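Local coordinates for Acarbose/maltose binding protein GacH (Streptomyces glaucescens, PDB 3K01) that acts as the solute receptor of an ABC transporter, binding acarbose and an acarbose homolog and probably maltose, at residues D86-R89 / A93-A96; E165-A170 / S231-T236. One frame throughout, in Å; residues are numbered along the deposited sequence.

Contact 1 (D86-R89 / A93-A96)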
# COMPACT_ATOMS: atom_id res chain seq x y z
N ASP A 86 -10.85 5.44 -21.10
CA ASP A 86 -10.22 4.26 -21.69
C ASP A 86 -9.27 3.58 -20.71
O ASP A 86 -9.19 2.35 -20.67
CB ASP A 86 -9.50 4.63 -22.98
CG ASP A 86 -10.44 5.23 -23.97
OD1 ASP A 86 -11.30 4.48 -24.48
OD2 ASP A 86 -10.35 6.46 -24.19
N VAL A 87 -8.51 4.41 -19.98
CA VAL A 87 -7.51 3.91 -19.06
C VAL A 87 -7.77 4.53 -17.69
O VAL A 87 -7.96 5.73 -17.56
CB VAL A 87 -6.10 4.25 -19.54
CG1 VAL A 87 -5.05 3.86 -18.49
CG2 VAL A 87 -5.81 3.53 -20.88
N MET A 88 -7.76 3.67 -16.67
CA MET A 88 -8.09 4.09 -15.30
C MET A 88 -6.90 3.75 -14.41
O MET A 88 -6.46 2.59 -14.36
CB MET A 88 -9.34 3.29 -14.85
CG MET A 88 -9.82 3.52 -13.42
SD MET A 88 -10.33 5.25 -13.22
CE MET A 88 -10.43 5.36 -11.43
N ARG A 89 -6.42 4.75 -13.66
CA ARG A 89 -5.43 4.45 -12.60
C ARG A 89 -6.16 3.71 -11.47
O ARG A 89 -7.17 4.20 -10.95
CB ARG A 89 -4.76 5.71 -12.09
CG ARG A 89 -3.46 5.41 -11.42
CD ARG A 89 -2.99 6.55 -10.58
NE ARG A 89 -1.59 6.46 -10.17
CZ ARG A 89 -1.09 7.14 -9.14
NH1 ARG A 89 -1.88 7.91 -8.41
NH2 ARG A 89 0.20 7.05 -8.86
N ALA A 93 -6.10 -2.81 -4.72
CA ALA A 93 -7.34 -3.54 -4.38
C ALA A 93 -8.44 -3.29 -5.40
O ALA A 93 -9.39 -4.07 -5.52
CB ALA A 93 -7.84 -3.15 -2.98
N TRP A 94 -8.35 -2.18 -6.14
CA TRP A 94 -9.41 -1.83 -7.08
C TRP A 94 -9.38 -2.72 -8.32
O TRP A 94 -10.39 -2.79 -9.02
CB TRP A 94 -9.35 -0.38 -7.52
CG TRP A 94 -9.55 0.65 -6.46
CD1 TRP A 94 -9.73 0.45 -5.12
CD2 TRP A 94 -9.50 2.06 -6.67
NE1 TRP A 94 -9.83 1.67 -4.48
CE2 TRP A 94 -9.69 2.67 -5.41
CE3 TRP A 94 -9.32 2.87 -7.80
CZ2 TRP A 94 -9.68 4.07 -5.26
CZ3 TRP A 94 -9.32 4.26 -7.64
CH2 TRP A 94 -9.51 4.83 -6.38
N VAL A 95 -8.26 -3.37 -8.62
CA VAL A 95 -8.22 -4.26 -9.78
C VAL A 95 -9.28 -5.34 -9.64
O VAL A 95 -10.12 -5.49 -10.54
CB VAL A 95 -6.83 -4.86 -9.99
CG1 VAL A 95 -6.85 -5.83 -11.19
CG2 VAL A 95 -5.82 -3.76 -10.22
N ALA A 96 -9.28 -6.08 -8.54
CA ALA A 96 -10.28 -7.12 -8.35
C ALA A 96 -11.67 -6.53 -8.16
O ALA A 96 -12.65 -7.12 -8.63
CB ALA A 96 -9.92 -7.99 -7.19
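Met88 and Arg89 receive the indole of Trp94 where strand 87-91 runs directly into helix 92-100, a tight beta-alpha connection in one lobe of the two-lobed solute-binding-protein fold. The route of the tryptophan from CB outward illustrates how a short connection can be closed by one large ring. CB is directed at the strand, and with chi1 at -64° the CG atom lies opposite the carbonyl carbon and next to the backbone N. The chi2 of 3° then folds the pyrrole atom CD1 back over CA, so that the six-membered ring is carried away from its own backbone toward the strand. Of the ring atoms on that leading side, CE3 comes 4.0 Å from Arg89 O, and CZ3 is the atom on which the contact converges. It lies 3.9 Å from Arg89 O and 4.1 Å from Met88 CE, both approaching obliquely to the ring. Met88 reaches it by extending at chi1 and bending at chi2 (63°), which brings its terminal methyl up beside the carbonyl of the next residue.

Other parts of the fold hold the same groups. Ala70 of helix 67-79 touches both Met88 and Trp94, while Trp298 meets the Trp94 ring edge to face and also forms a cation-pi contact with Arg89. The guanidinium group of Arg89 turns elsewhere, with NE hydrogen-bonded to Gln138 OE1 and NH1 to Thr35 OG1. Arg89 O, buried here with no hydrogen-bonding partner in the model, has Met88 CE 3.5 Å away.

Contact 2 (E165-A170 / S231-T236)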
# COMPACT_ATOMS: atom_id res chain seq x y z
N GLU A 165 12.29 -7.85 20.37
CA GLU A 165 13.35 -6.85 20.44
C GLU A 165 12.80 -5.46 20.65
O GLU A 165 13.42 -4.65 21.36
CB GLU A 165 14.22 -6.89 19.18
CG GLU A 165 14.95 -8.22 19.07
CD GLU A 165 15.56 -8.49 17.73
OE1 GLU A 165 15.55 -7.62 16.83
OE2 GLU A 165 16.08 -9.63 17.60
N LEU A 166 11.65 -5.16 20.06
CA LEU A 166 11.06 -3.84 20.22
C LEU A 166 10.66 -3.60 21.65
O LEU A 166 10.84 -2.49 22.15
CB LEU A 166 9.87 -3.66 19.26
CG LEU A 166 9.22 -2.26 19.25
CD1 LEU A 166 8.78 -1.92 17.84
CD2 LEU A 166 8.05 -2.15 20.23
N LYS A 167 10.12 -4.60 22.32
CA LYS A 167 9.76 -4.43 23.73
C LYS A 167 10.95 -4.07 24.59
O LYS A 167 10.87 -3.19 25.45
CB LYS A 167 9.06 -5.68 24.26
CG LYS A 167 7.69 -5.86 23.66
CD LYS A 167 7.07 -7.16 24.08
CE LYS A 167 6.54 -7.03 25.49
NZ LYS A 167 5.92 -8.31 25.98
N THR A 168 12.06 -4.76 24.35
CA THR A 168 13.28 -4.47 25.09
C THR A 168 13.78 -3.07 24.75
O THR A 168 14.15 -2.27 25.64
CB THR A 168 14.34 -5.53 24.80
OG1 THR A 168 13.81 -6.78 25.29
CG2 THR A 168 15.66 -5.19 25.51
N ALA A 169 13.80 -2.74 23.47
CA ALA A 169 14.29 -1.44 23.07
C ALA A 169 13.42 -0.34 23.67
O ALA A 169 13.94 0.68 24.15
CB ALA A 169 14.30 -1.34 21.57
N ALA A 170 12.11 -0.54 23.67
CA ALA A 170 11.19 0.44 24.25
C ALA A 170 11.48 0.69 25.72
O ALA A 170 11.50 1.86 26.16
CB ALA A 170 9.76 -0.03 24.09
N SER A 231 2.14 -3.53 28.31
CA SER A 231 3.52 -3.56 28.82
C SER A 231 4.16 -2.19 28.81
O SER A 231 5.29 -2.06 29.31
CB SER A 231 4.38 -4.51 27.98
OG SER A 231 4.54 -3.96 26.68
N LYS A 232 3.49 -1.20 28.25
CA LYS A 232 3.99 0.18 28.17
C LYS A 232 5.04 0.39 27.09
O LYS A 232 5.61 1.49 27.01
CB LYS A 232 4.49 0.71 29.52
CG LYS A 232 3.41 0.64 30.61
CD LYS A 232 3.90 1.20 31.93
CE LYS A 232 4.99 0.33 32.50
NZ LYS A 232 5.74 1.07 33.56
N ALA A 233 5.29 -0.62 26.27
CA ALA A 233 6.16 -0.44 25.11
C ALA A 233 5.55 0.54 24.11
O ALA A 233 6.28 1.20 23.37
CB ALA A 233 6.42 -1.75 24.42
N ALA A 234 4.23 0.60 24.07
CA ALA A 234 3.51 1.41 23.09
C ALA A 234 2.38 2.15 23.73
O ALA A 234 1.85 1.74 24.78
CB ALA A 234 2.94 0.54 21.98
N ILE A 235 1.99 3.25 23.08
CA ILE A 235 0.75 3.93 23.42
C ILE A 235 -0.14 3.97 22.17
O ILE A 235 0.32 3.77 21.04
CB ILE A 235 0.99 5.37 23.94
CG1 ILE A 235 1.86 6.17 22.96
CG2 ILE A 235 1.58 5.33 25.35
CD1 ILE A 235 1.96 7.67 23.29
N THR A 236 -1.42 4.25 22.37
CA THR A 236 -2.38 4.26 21.28
C THR A 236 -3.55 5.17 21.63
O THR A 236 -3.60 5.74 22.73
CB THR A 236 -2.86 2.82 20.96
OG1 THR A 236 -3.58 2.85 19.72
CG2 THR A 236 -3.77 2.28 22.06
O HOH W 1 8.18 2.31 26.16
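Ala170 aims its methyl at the backbone of Ala233, whose own methyl turns across that line toward Lys167; the two CB atoms meet at 3.8 Å. Such small residues let backbones come close: the CA atoms of this pair are 5.2 Å apart, and Ala170 CB also rests 3.8 Å from Ala233 O. The Ala233 methyl is directed at the preceding turn of helix 163-177, 4.4 Å from Lys167 CG.

Lys167 runs alongside this alanine pair rather than into it. Its chain bends at chi3 (78°), and the bend brings CE to 3.9 Å from Ser231 OG, a carbon-to-oxygen contact at the more open margin; the ammonium group itself goes on to a salt bridge with Asp227. Ser231 turns its hydroxyl between the backbone N and the carbonyl carbon (chi1 68°). From there it donates to Asp227 O and weakly accepts the N-H of Ala233. Asp227 thus engages both side chains, one through its carboxylate and the other through its carbonyl.

A water completes the junction, donating to Lys232 O at 2.8 Å and more weakly to Ala170 O. The positive phi of Lys232 (77°) marks where the chain leaves helix 216-230 and swings into strand 234-235. That strand pairs in parallel with 180-183, and helix 163-177 packs against the turn that enters it from helix 216-230, the last helix of a long crossover between the two strands, with Leu166 touching Leu182, Leu228 and Met256 of the adjoining strands and helix.

Overall arrangement
Contact 1 and contact 2 follow one another along the chain and lie on opposite sides of its centre, which is 15 Å from the centre of the first and 25 Å from that of the second. Their centres are 39 Å apart and their nearest atoms about 24 Å, so they do not touch. Both reach one extended mixed sheet, in which the long strands 132-148 and 293-302 connect the parallel strands of the two ends. Contact 1 sets a helix against the strand just before it, with three residues between its segments; contact 2 sets a helix against the turn leading into a strand, with sixty. In this family the sugar is bound in the cleft between the lobes.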